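Long-range contacts in inositol 2-dehydrogenase/D-chiro-inositol 3-dehydrogenase (Lactobacillus casei, PDB 4MIO), which oxidises myo-inositol and D-chiro-inositol to their keto derivatives, 2-keto-myo-inositol and 1-keto-D-chiro-inositol, with NAD as the hydride acceptor: residues K91-E96 against K118-V123; D172-E177 against V226-T231; L185-T190 against T218-V223. All coordinates share one frame; numbering follows the deposited sequence.

Interaction 1: K91-E96 against K118-V123; sequences KFIFTE and KKVIQV. With NAI (1,4-dihydronicotinamide adenine dinucleotide), chain E.
F94 and Q122 pair on one face of two parallel strands, while I93 with I121 and T95 with V123 pair on the other. The amide of Q122 comes to the edge of the F94 ring, near its plane, with NE2 3.8 Å from CE2; ring and amide planes stand 56° apart. With CG of F94 anti to its own N (chi1 -175°), the ring swings across the Q122 side chain, and F71 stacks on it. I93 and I121 run side by side and point the same way, CB of I93 4.0 Å from CG1 of I121. T95 and V123 repeat this, their CG2 methyls 4.0 Å apart. Between the backbones, I93 N reaches V120 O, Q122 N reaches I93 O at 2.8 Å, and T95 N reaches Q122 O. Helix 103-113 connects the two strands, a beta-alpha-beta crossover of the Rossmann fold. Just past T95, OE1 of E96 accepts a 3.0 Å bond from N7N of the NADH carboxamide, and OE2 is held by H17. An alanine here would remove both carboxylate oxygens, which would probably leave N7N and H17 without this acceptor and the carboxamide freer to turn. Backbone bonds and apolar pairs together hold the strands in register, and the carboxylate just beyond T95 is likely to set the turn of the carboxamide.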
loop_
_atom_site.group_PDB
_atom_site.type_symbol
_atom_site.label_atom_id
_atom_site.label_comp_id
_atom_site.label_asym_id
_atom_site.label_seq_id
_atom_site.Cartn_x
_atom_site.Cartn_y
_atom_site.Cartn_z
ATOM N N LYS A 91 46.553 -4.713 -14.235
ATOM C CA LYS A 91 45.433 -5.416 -13.665
ATOM C C LYS A 91 44.190 -4.518 -13.540
ATOM O O LYS A 91 44.281 -3.332 -13.413
ATOM C CB LYS A 91 45.783 -6.036 -12.309
ATOM C CG LYS A 91 46.956 -6.957 -12.308
ATOM C CD LYS A 91 47.162 -7.637 -10.995
ATOM C CE LYS A 91 48.495 -8.367 -10.887
ATOM N NZ LYS A 91 48.922 -9.077 -12.081
ATOM N N PHE A 92 43.031 -5.146 -13.648
ATOM C CA PHE A 92 41.804 -4.462 -13.353
ATOM C C PHE A 92 41.690 -4.329 -11.810
ATOM O O PHE A 92 42.179 -5.148 -11.085
ATOM C CB PHE A 92 40.614 -5.251 -13.937
ATOM C CG PHE A 92 40.502 -5.170 -15.441
ATOM C CD1 PHE A 92 39.808 -4.177 -16.040
ATOM C CD2 PHE A 92 41.053 -6.132 -16.226
ATOM C CE1 PHE A 92 39.695 -4.121 -17.398
ATOM C CE2 PHE A 92 40.912 -6.085 -17.546
ATOM C CZ PHE A 92 40.257 -5.062 -18.138
ATOM N N ILE A 93 41.021 -3.275 -11.382
ATOM C CA ILE A 93 40.960 -2.937 -9.984
ATOM C C ILE A 93 39.507 -2.658 -9.524
ATOM O O ILE A 93 38.876 -1.781 -10.024
ATOM C CB ILE A 93 41.790 -1.700 -9.728
ATOM C CG1 ILE A 93 43.233 -1.922 -10.171
ATOM C CG2 ILE A 93 41.709 -1.293 -8.268
ATOM C CD1 ILE A 93 44.008 -0.702 -10.290
ATOM N N PHE A 94 39.046 -3.458 -8.591
ATOM C CA PHE A 94 37.809 -3.194 -7.868
ATOM C C PHE A 94 38.189 -2.784 -6.444
ATOM O O PHE A 94 38.698 -3.547 -5.697
ATOM C CB PHE A 94 36.901 -4.422 -7.820
ATOM C CG PHE A 94 35.537 -4.161 -7.182
ATOM C CD1 PHE A 94 35.381 -4.189 -5.819
ATOM C CD2 PHE A 94 34.446 -3.865 -7.948
ATOM C CE1 PHE A 94 34.184 -3.939 -5.252
ATOM C CE2 PHE A 94 33.233 -3.600 -7.349
ATOM C CZ PHE A 94 33.112 -3.651 -6.023
ATOM N N THR A 95 37.954 -1.527 -6.137
ATOM C CA THR A 95 38.165 -1.049 -4.793
ATOM C C THR A 95 36.837 -0.756 -4.111
ATOM O O THR A 95 35.988 -0.145 -4.677
ATOM C CB THR A 95 39.065 0.194 -4.726
ATOM O OG1 THR A 95 39.314 0.558 -3.386
ATOM C CG2 THR A 95 38.482 1.337 -5.472
ATOM N N GLU A 96 36.715 -1.223 -2.899
ATOM C CA GLU A 96 35.619 -0.790 -2.080
ATOM C C GLU A 96 35.709 0.706 -1.867
ATOM O O GLU A 96 36.749 1.278 -1.995
ATOM C CB GLU A 96 35.572 -1.557 -0.752
ATOM C CG GLU A 96 34.703 -2.794 -0.762
ATOM C CD GLU A 96 33.273 -2.513 -1.187
ATOM O OE1 GLU A 96 32.870 -1.348 -1.119
ATOM O OE2 GLU A 96 32.594 -3.441 -1.562
ATOM N N LYS A 118 43.732 2.666 -20.863
ATOM C CA LYS A 118 42.331 2.371 -20.650
ATOM C C LYS A 118 41.968 2.371 -19.155
ATOM O O LYS A 118 42.801 2.164 -18.325
ATOM C CB LYS A 118 41.969 1.046 -21.298
ATOM C CG LYS A 118 42.604 -0.177 -20.688
ATOM C CD LYS A 118 42.064 -1.482 -21.275
ATOM C CE LYS A 118 42.581 -2.686 -20.521
ATOM N NZ LYS A 118 42.108 -3.971 -21.076
ATOM N N LYS A 119 40.710 2.598 -18.877
ATOM C CA LYS A 119 40.198 2.606 -17.514
ATOM C C LYS A 119 40.201 1.202 -16.907
ATOM O O LYS A 119 39.862 0.254 -17.565
ATOM C CB LYS A 119 38.803 3.202 -17.485
ATOM C CG LYS A 119 38.266 3.469 -16.102
ATOM C CD LYS A 119 36.850 3.935 -16.154
ATOM C CE LYS A 119 35.913 2.974 -16.794
ATOM N NZ LYS A 119 34.516 3.291 -16.560
ATOM N N VAL A 120 40.613 1.092 -15.660
ATOM C CA VAL A 120 40.671 -0.163 -14.986
ATOM C C VAL A 120 40.011 -0.218 -13.598
ATOM O O VAL A 120 39.858 -1.255 -13.053
ATOM C CB VAL A 120 42.124 -0.691 -14.853
ATOM C CG1 VAL A 120 42.657 -1.079 -16.221
ATOM C CG2 VAL A 120 42.999 0.337 -14.245
ATOM N N ILE A 121 39.658 0.940 -13.070
ATOM C CA ILE A 121 39.138 0.998 -11.703
ATOM C C ILE A 121 37.602 1.090 -11.631
ATOM O O ILE A 121 37.006 1.882 -12.308
ATOM C CB ILE A 121 39.702 2.210 -10.940
ATOM C CG1 ILE A 121 41.216 2.095 -10.768
ATOM C CG2 ILE A 121 39.024 2.335 -9.563
ATOM C CD1 ILE A 121 41.865 3.373 -10.376
ATOM N N GLN A 122 37.035 0.227 -10.805
ATOM C CA GLN A 122 35.638 0.336 -10.384
ATOM C C GLN A 122 35.608 0.524 -8.870
ATOM O O GLN A 122 36.334 -0.120 -8.178
ATOM C CB GLN A 122 34.853 -0.915 -10.777
ATOM C CG GLN A 122 33.359 -0.868 -10.391
ATOM C CD GLN A 122 32.525 -1.920 -11.080
ATOM O OE1 GLN A 122 32.850 -2.372 -12.129
ATOM N NE2 GLN A 122 31.439 -2.263 -10.477
ATOM N N VAL A 123 34.781 1.444 -8.413
ATOM C CA VAL A 123 34.614 1.695 -6.985
ATOM C C VAL A 123 33.287 1.092 -6.489
ATOM O O VAL A 123 32.323 1.175 -7.160
ATOM C CB VAL A 123 34.674 3.184 -6.673
ATOM C CG1 VAL A 123 34.615 3.430 -5.190
ATOM C CG2 VAL A 123 35.938 3.786 -7.255
HETATM P PA NAI E . 37.526 -5.003 8.387
HETATM O O1A NAI E . 38.285 -4.254 9.344
HETATM O O2A NAI E . 36.757 -6.095 8.782
HETATM O O5B NAI E . 38.521 -5.622 7.355
HETATM C C5B NAI E . 39.602 -4.972 6.818
HETATM C C4B NAI E . 40.763 -5.947 6.594
HETATM O O4B NAI E . 41.830 -5.299 5.957
HETATM C C3B NAI E . 41.398 -6.416 7.890
HETATM O O3B NAI E . 41.491 -7.789 7.883
HETATM C C2B NAI E . 42.745 -5.746 7.935
HETATM O O2B NAI E . 43.688 -6.480 8.673
HETATM C C1B NAI E . 43.092 -5.689 6.492
HETATM N N9A NAI E . 43.991 -4.610 6.161
HETATM C C8A NAI E . 44.036 -3.415 6.670
HETATM N N7A NAI E . 44.931 -2.666 6.053
HETATM C C5A NAI E . 45.495 -3.413 5.130
HETATM C C6A NAI E . 46.527 -3.265 4.120
HETATM N N6A NAI E . 47.209 -2.156 3.924
HETATM N N1A NAI E . 46.760 -4.305 3.335
HETATM C C2A NAI E . 46.139 -5.424 3.473
HETATM N N3A NAI E . 45.212 -5.639 4.373
HETATM C C4A NAI E . 44.855 -4.672 5.203
HETATM O O3 NAI E . 36.721 -3.884 7.589
HETATM P PN NAI E . 35.600 -4.121 6.444
HETATM O O1N NAI E . 34.277 -3.882 6.996
HETATM O O2N NAI E . 35.751 -5.414 5.861
HETATM O O5D NAI E . 35.763 -2.988 5.447
HETATM C C5D NAI E . 36.747 -3.053 4.449
HETATM C C4D NAI E . 36.474 -2.009 3.398
HETATM O O4D NAI E . 35.216 -2.286 2.834
HETATM C C3D NAI E . 36.351 -0.631 3.978
HETATM O O3D NAI E . 36.882 0.246 3.028
HETATM C C2D NAI E . 34.854 -0.440 4.091
HETATM O O2D NAI E . 34.613 0.909 3.960
HETATM C C1D NAI E . 34.390 -1.147 2.849
HETATM N N1N NAI E . 32.984 -1.516 2.958
HETATM C C2N NAI E . 32.093 -1.153 2.058
HETATM C C3N NAI E . 30.757 -1.466 2.155
HETATM C C7N NAI E . 29.757 -1.017 1.112
HETATM O O7N NAI E . 28.604 -0.996 1.405
HETATM N N7N NAI E . 30.203 -0.662 -0.060
HETATM C C4N NAI E . 30.268 -2.316 3.273
HETATM C C5N NAI E . 31.348 -2.666 4.153
HETATM C C6N NAI E . 32.627 -2.262 3.936
#

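Interaction 2: D172-E177 against V226-T231. With NAI (1,4-dihydronicotinamide adenine dinucleotide), chain E.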
loop_
_atom_site.group_PDB
_atom_site.type_symbol
_atom_site.label_atom_id
_atom_site.label_comp_id
_atom_site.label_asym_id
_atom_site.label_seq_id
_atom_site.Cartn_x
_atom_site.Cartn_y
_atom_site.Cartn_z
ATOM N N ASP A 172 30.673 6.634 5.967
ATOM C CA ASP A 172 30.213 5.277 5.896
ATOM C C ASP A 172 28.719 5.193 5.494
ATOM O O ASP A 172 28.286 4.217 4.954
ATOM C CB ASP A 172 30.430 4.548 7.208
ATOM C CG ASP A 172 31.915 4.243 7.484
ATOM O OD1 ASP A 172 32.757 4.701 6.712
ATOM O OD2 ASP A 172 32.211 3.569 8.456
ATOM N N THR A 173 27.991 6.244 5.780
ATOM C CA THR A 173 26.561 6.209 5.671
ATOM C C THR A 173 26.057 7.113 4.533
ATOM O O THR A 173 25.631 6.635 3.537
ATOM C CB THR A 173 25.918 6.500 7.061
ATOM O OG1 THR A 173 26.317 5.500 7.990
ATOM C CG2 THR A 173 24.419 6.497 6.987
ATOM N N LEU A 174 26.153 8.426 4.706
ATOM C CA LEU A 174 25.699 9.375 3.697
ATOM C C LEU A 174 26.443 9.206 2.362
ATOM O O LEU A 174 25.970 9.590 1.354
ATOM C CB LEU A 174 25.840 10.840 4.194
ATOM C CG LEU A 174 25.283 11.931 3.302
ATOM C CD1 LEU A 174 23.787 11.838 3.157
ATOM C CD2 LEU A 174 25.679 13.263 3.810
ATOM N N ILE A 175 27.619 8.620 2.438
ATOM C CA ILE A 175 28.450 8.449 1.254
ATOM C C ILE A 175 27.684 7.750 0.132
ATOM O O ILE A 175 27.891 8.024 -1.013
ATOM C CB ILE A 175 29.765 7.709 1.578
ATOM C CG1 ILE A 175 30.800 7.916 0.458
ATOM C CG2 ILE A 175 29.512 6.258 1.863
ATOM C CD1 ILE A 175 31.280 9.277 0.359
ATOM N N HIS A 176 26.779 6.884 0.506
ATOM C CA HIS A 176 25.988 6.183 -0.472
ATOM C C HIS A 176 25.028 7.108 -1.249
ATOM O O HIS A 176 24.916 7.034 -2.430
ATOM C CB HIS A 176 25.248 5.024 0.193
ATOM C CG HIS A 176 26.155 3.941 0.659
ATOM N ND1 HIS A 176 26.746 3.058 -0.206
ATOM C CD2 HIS A 176 26.606 3.619 1.884
ATOM C CE1 HIS A 176 27.508 2.238 0.474
ATOM N NE2 HIS A 176 27.426 2.545 1.744
ATOM N N GLU A 177 24.387 8.002 -0.515
ATOM C CA GLU A 177 23.579 9.021 -1.121
ATOM C C GLU A 177 24.435 10.018 -1.904
ATOM O O GLU A 177 24.023 10.498 -2.913
ATOM C CB GLU A 177 22.727 9.755 -0.070
ATOM C CG GLU A 177 21.515 8.980 0.428
ATOM C CD GLU A 177 21.812 7.831 1.392
ATOM O OE1 GLU A 177 22.822 7.875 2.070
ATOM O OE2 GLU A 177 21.015 6.904 1.429
ATOM N N VAL A 226 18.412 14.911 2.598
ATOM C CA VAL A 226 18.611 13.574 3.116
ATOM C C VAL A 226 18.546 13.575 4.641
ATOM O O VAL A 226 19.170 14.367 5.249
ATOM C CB VAL A 226 19.970 12.975 2.728
ATOM C CG1 VAL A 226 20.050 11.524 3.118
ATOM C CG2 VAL A 226 20.235 13.128 1.269
ATOM N N LEU A 227 17.736 12.690 5.181
ATOM C CA LEU A 227 17.729 12.408 6.610
ATOM C C LEU A 227 18.604 11.205 6.885
ATOM O O LEU A 227 18.385 10.148 6.351
ATOM C CB LEU A 227 16.307 12.101 7.080
ATOM C CG LEU A 227 16.126 11.462 8.454
ATOM C CD1 LEU A 227 16.505 12.424 9.508
ATOM C CD2 LEU A 227 14.720 11.021 8.627
ATOM N N VAL A 228 19.614 11.400 7.722
ATOM C CA VAL A 228 20.473 10.339 8.162
ATOM C C VAL A 228 20.137 10.067 9.637
ATOM O O VAL A 228 20.208 10.946 10.420
ATOM C CB VAL A 228 21.984 10.722 8.015
ATOM C CG1 VAL A 228 22.882 9.683 8.607
ATOM C CG2 VAL A 228 22.332 10.922 6.590
ATOM N N HIS A 229 19.717 8.861 9.922
ATOM C CA HIS A 229 19.273 8.505 11.258
ATOM C C HIS A 229 19.745 7.099 11.576
ATOM O O HIS A 229 19.165 6.170 11.162
ATOM C CB HIS A 229 17.751 8.577 11.330
ATOM C CG HIS A 229 17.204 8.502 12.719
ATOM N ND1 HIS A 229 15.879 8.321 12.981
ATOM C CD2 HIS A 229 17.816 8.571 13.913
ATOM C CE1 HIS A 229 15.700 8.282 14.281
ATOM N NE2 HIS A 229 16.856 8.451 14.866
ATOM N N VAL A 230 20.825 7.012 12.351
ATOM C CA VAL A 230 21.543 5.762 12.534
ATOM C C VAL A 230 21.285 5.015 13.858
ATOM O O VAL A 230 21.741 3.929 14.028
ATOM C CB VAL A 230 23.050 5.932 12.307
ATOM C CG1 VAL A 230 23.323 6.441 10.913
ATOM C CG2 VAL A 230 23.645 6.792 13.329
ATOM N N THR A 231 20.519 5.643 14.740
ATOM C CA THR A 231 20.063 5.021 15.969
ATOM C C THR A 231 18.525 4.936 16.006
ATOM O O THR A 231 17.933 5.051 17.017
ATOM C CB THR A 231 20.569 5.759 17.228
ATOM O OG1 THR A 231 20.027 7.068 17.277
ATOM C CG2 THR A 231 22.066 5.864 17.229
HETATM P PA NAI E . 37.526 -5.003 8.387
HETATM O O1A NAI E . 38.285 -4.254 9.344
HETATM O O2A NAI E . 36.757 -6.095 8.782
HETATM O O5B NAI E . 38.521 -5.622 7.355
HETATM C C5B NAI E . 39.602 -4.972 6.818
HETATM C C4B NAI E . 40.763 -5.947 6.594
HETATM O O4B NAI E . 41.830 -5.299 5.957
HETATM C C3B NAI E . 41.398 -6.416 7.890
HETATM O O3B NAI E . 41.491 -7.789 7.883
HETATM C C2B NAI E . 42.745 -5.746 7.935
HETATM O O2B NAI E . 43.688 -6.480 8.673
HETATM C C1B NAI E . 43.092 -5.689 6.492
HETATM N N9A NAI E . 43.991 -4.610 6.161
HETATM C C8A NAI E . 44.036 -3.415 6.670
HETATM N N7A NAI E . 44.931 -2.666 6.053
HETATM C C5A NAI E . 45.495 -3.413 5.130
HETATM C C6A NAI E . 46.527 -3.265 4.120
HETATM N N6A NAI E . 47.209 -2.156 3.924
HETATM N N1A NAI E . 46.760 -4.305 3.335
HETATM C C2A NAI E . 46.139 -5.424 3.473
HETATM N N3A NAI E . 45.212 -5.639 4.373
HETATM C C4A NAI E . 44.855 -4.672 5.203
HETATM O O3 NAI E . 36.721 -3.884 7.589
HETATM P PN NAI E . 35.600 -4.121 6.444
HETATM O O1N NAI E . 34.277 -3.882 6.996
HETATM O O2N NAI E . 35.751 -5.414 5.861
HETATM O O5D NAI E . 35.763 -2.988 5.447
HETATM C C5D NAI E . 36.747 -3.053 4.449
HETATM C C4D NAI E . 36.474 -2.009 3.398
HETATM O O4D NAI E . 35.216 -2.286 2.834
HETATM C C3D NAI E . 36.351 -0.631 3.978
HETATM O O3D NAI E . 36.882 0.246 3.028
HETATM C C2D NAI E . 34.854 -0.440 4.091
HETATM O O2D NAI E . 34.613 0.909 3.960
HETATM C C1D NAI E . 34.390 -1.147 2.849
HETATM N N1N NAI E . 32.984 -1.516 2.958
HETATM C C2N NAI E . 32.093 -1.153 2.058
HETATM C C3N NAI E . 30.757 -1.466 2.155
HETATM C C7N NAI E . 29.757 -1.017 1.112
HETATM O O7N NAI E . 28.604 -0.996 1.405
HETATM N N7N NAI E . 30.203 -0.662 -0.060
HETATM C C4N NAI E . 30.268 -2.316 3.273
HETATM C C5N NAI E . 31.348 -2.666 4.153
HETATM C C6N NAI E . 32.627 -2.262 3.936
#
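L174 drives its CD1 methyl between two valines of the strand, 3.8 Å from CG1 of V226 and 3.8 Å from CG2 of V228. Its side chain crosses that of V228 at about a right angle. CG sits anti to the backbone N (chi1 -174°), which carries the branch from the flank of the helix to the sheet. This is the close part of the contact, all methyl against methyl, and A214 of the adjoining strand 212-218 also touches L174. To one side of it E177 lays its CG over the same V226 methyl at 4.0 Å. T173 continues the packing, its CG2 3.9 Å from CG1 of V228, while its hydroxyl bonds to Y164; the fit thins at V230, just beyond the strand, whose CG1 lies 4.1 Å from CG2 of T173. The helix and strand run nearly antiparallel, at 156°, with axes 9.6 Å apart, as a helix layered on the mixed sheet of the C-terminal alpha/beta domain. On the reverse of the strand L227 and H229 pack against the second subunit, and H176 carries the helix to the cofactor, its CE1 3.5 Å from NADH O7N. Only carbon meets carbon across the interface, so E177 must satisfy its buried carboxylate beyond it, in a salt bridge to R127 and a hydrogen bond to H155.

Interaction 3: L185-T190 against T218-V223. With SO4 (sulfate ion), chain B.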
loop_
_atom_site.group_PDB
_atom_site.type_symbol
_atom_site.label_atom_id
_atom_site.label_comp_id
_atom_site.label_asym_id
_atom_site.label_seq_id
_atom_site.Cartn_x
_atom_site.Cartn_y
_atom_site.Cartn_z
ATOM N N LEU A 185 20.422 12.031 -10.957
ATOM C CA LEU A 185 19.999 13.271 -11.550
ATOM C C LEU A 185 20.801 13.700 -12.815
ATOM O O LEU A 185 20.431 14.617 -13.452
ATOM C CB LEU A 185 20.102 14.383 -10.502
ATOM C CG LEU A 185 19.206 14.266 -9.273
ATOM C CD1 LEU A 185 19.585 15.262 -8.257
ATOM C CD2 LEU A 185 17.749 14.413 -9.667
ATOM N N ASP A 186 21.843 12.968 -13.119
ATOM C CA ASP A 186 22.821 13.356 -14.146
ATOM C C ASP A 186 23.209 14.836 -13.998
ATOM O O ASP A 186 23.120 15.578 -14.911
ATOM C CB ASP A 186 22.284 13.057 -15.530
ATOM C CG ASP A 186 23.326 13.202 -16.621
ATOM O OD1 ASP A 186 24.525 13.257 -16.278
ATOM O OD2 ASP A 186 22.938 13.285 -17.795
ATOM N N ASP A 187 23.608 15.208 -12.803
ATOM C CA ASP A 187 23.877 16.595 -12.490
ATOM C C ASP A 187 25.116 16.688 -11.606
ATOM O O ASP A 187 25.642 15.715 -11.225
ATOM C CB ASP A 187 22.650 17.242 -11.835
ATOM C CG ASP A 187 22.571 18.752 -12.003
ATOM O OD1 ASP A 187 23.518 19.352 -12.470
ATOM O OD2 ASP A 187 21.532 19.309 -11.656
ATOM N N GLU A 188 25.596 17.881 -11.353
ATOM C CA GLU A 188 26.761 18.082 -10.513
ATOM C C GLU A 188 26.377 18.836 -9.236
ATOM O O GLU A 188 25.549 19.683 -9.277
ATOM C CB GLU A 188 27.802 18.888 -11.274
ATOM C CG GLU A 188 28.117 18.371 -12.655
ATOM C CD GLU A 188 28.886 19.405 -13.503
ATOM O OE1 GLU A 188 29.316 19.050 -14.619
ATOM O OE2 GLU A 188 29.055 20.551 -13.049
ATOM N N TYR A 189 27.027 18.518 -8.141
ATOM C CA TYR A 189 26.789 19.205 -6.893
ATOM C C TYR A 189 27.429 20.587 -6.873
ATOM O O TYR A 189 28.514 20.761 -7.370
ATOM C CB TYR A 189 27.355 18.408 -5.715
ATOM C CG TYR A 189 26.789 17.021 -5.534
ATOM C CD1 TYR A 189 25.446 16.771 -5.718
ATOM C CD2 TYR A 189 27.577 15.973 -5.152
ATOM C CE1 TYR A 189 24.939 15.522 -5.557
ATOM C CE2 TYR A 189 27.066 14.744 -4.988
ATOM C CZ TYR A 189 25.723 14.514 -5.189
ATOM O OH TYR A 189 25.201 13.278 -5.031
ATOM N N THR A 190 26.746 21.524 -6.242
ATOM C CA THR A 190 27.261 22.859 -6.044
ATOM C C THR A 190 27.448 23.231 -4.573
ATOM O O THR A 190 28.114 24.181 -4.285
ATOM C CB THR A 190 26.401 23.904 -6.736
ATOM O OG1 THR A 190 25.046 23.790 -6.338
ATOM C CG2 THR A 190 26.489 23.751 -8.255
ATOM N N THR A 218 22.355 21.177 -6.628
ATOM C CA THR A 218 22.968 20.826 -7.870
ATOM C C THR A 218 22.987 22.035 -8.804
ATOM O O THR A 218 22.378 23.020 -8.579
ATOM C CB THR A 218 22.238 19.661 -8.588
ATOM O OG1 THR A 218 21.016 20.105 -9.155
ATOM C CG2 THR A 218 22.004 18.527 -7.679
ATOM N N LYS A 219 23.763 21.878 -9.875
ATOM C CA LYS A 219 23.924 22.932 -10.826
ATOM C C LYS A 219 22.645 23.346 -11.496
ATOM O O LYS A 219 22.434 24.500 -11.757
ATOM C CB LYS A 219 24.960 22.517 -11.865
ATOM C CG LYS A 219 25.243 23.547 -12.909
ATOM C CD LYS A 219 26.307 23.081 -13.888
ATOM C CE LYS A 219 26.626 24.124 -14.943
ATOM N NZ LYS A 219 27.642 23.641 -15.941
ATOM N N LYS A 220 21.787 22.389 -11.781
ATOM C CA LYS A 220 20.489 22.731 -12.339
ATOM C C LYS A 220 19.485 23.270 -11.311
ATOM O O LYS A 220 18.472 23.749 -11.652
ATOM C CB LYS A 220 19.906 21.580 -13.129
ATOM C CG LYS A 220 20.641 21.286 -14.398
ATOM C CD LYS A 220 20.029 20.109 -15.157
ATOM C CE LYS A 220 20.640 19.967 -16.535
ATOM N NZ LYS A 220 20.063 18.878 -17.306
ATOM N N GLY A 221 19.851 23.203 -10.054
ATOM C CA GLY A 221 19.073 23.807 -9.009
ATOM C C GLY A 221 18.262 22.837 -8.151
ATOM O O GLY A 221 17.576 23.244 -7.281
ATOM N N THR A 222 18.391 21.563 -8.437
ATOM C CA THR A 222 17.705 20.550 -7.667
ATOM C C THR A 222 18.235 20.574 -6.242
ATOM O O THR A 222 19.382 20.695 -6.033
ATOM C CB THR A 222 17.891 19.155 -8.293
ATOM O OG1 THR A 222 17.426 19.188 -9.618
ATOM C CG2 THR A 222 17.137 18.112 -7.527
ATOM N N VAL A 223 17.321 20.523 -5.290
ATOM C CA VAL A 223 17.670 20.444 -3.902
ATOM C C VAL A 223 17.389 19.036 -3.375
ATOM O O VAL A 223 16.324 18.526 -3.559
ATOM C CB VAL A 223 16.932 21.488 -3.069
ATOM C CG1 VAL A 223 17.246 21.310 -1.639
ATOM C CG2 VAL A 223 17.320 22.852 -3.518
HETATM S S SO4 B . 16.424 18.554 -16.663
HETATM O O1 SO4 B . 15.273 17.813 -16.972
HETATM O O2 SO4 B . 16.720 18.451 -15.259
HETATM O O3 SO4 B . 16.244 19.915 -17.081
HETATM O O4 SO4 B . 17.505 17.969 -17.382
HETATM O O HOH W 1 20.539 16.566 -16.029
HETATM O O HOH W 2 19.090 17.959 -11.517
HETATM O O HOH W 3 23.317 25.662 -7.621
#
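D187 turns its carboxylate toward residues T218-V223 through a CG anti to the backbone N (chi1 -155°), and T218 meets it with OG1 set between its own N and carbonyl carbon (chi1 74°). The two side chains cross at about a right angle, and the hydroxyl gives OD2 a 2.7 Å bond from well above the carboxylate plane, 56° out of it. The same oxygen takes K220 N at 3.1 Å on its syn lone pair, and a water that also donates to T222 OG1, a hydroxyl also bonded to P148 O, adds a third bond. OD1 turns back to accept E188 N, again from out of the plane. Both oxygens are thereby gripped, which fixes the rotation of the carboxylate; the donors around it would probably keep it ionised.

Residues T218 to G221 form a type I beta turn, closed by G221 N to T218 O, and it joins strands 212-218 and 223-229 of the mixed sheet. D186, at positive phi, is the C-prime residue of a Schellman motif that ends helix 168-185, after which the chain enters strand 189-195. Y189 and T218 then make an antiparallel non-hydrogen-bonded pair, beside which K219 N bonds to E188 O at 2.9 Å.

L185 and T222 meet tip to tip, CD1 to CG2 3.8 Å, and T218 CG2 comes to the edge of the Y189 ring. On the outer side, the extended E188 and K219 run alongside each other, with OE2 and NZ 4.5 Å apart, too far for a salt bridge. K220, also extended, delivers NZ to O4 of a sulfate ion at 2.7 Å, probably from the crystallisation liquor, which R198 of the second subunit holds as well.

How the interactions relate
Interactions 1 and 2 lie on opposite sides of the chain's centre, one in the Rossmann domain and the other in the C-terminal alpha/beta domain, with centres 25 Å apart. Their nearest atoms are about 7 Å from each other, and NADH bridges the gap: E96 and H176 both meet its carboxamide. Interaction 3 lies farther out, its centre 19 Å from that of interaction 2 and 27 Å from that of interaction 1. It is nested in the loop that interaction 2 closes, and the two touch in packing where E177 O comes 3.7 Å from Y189 OH, a hydroxyl that bonds to I178 O. Both involve helix 168-185 and the same mixed sheet, and both reach the second subunit.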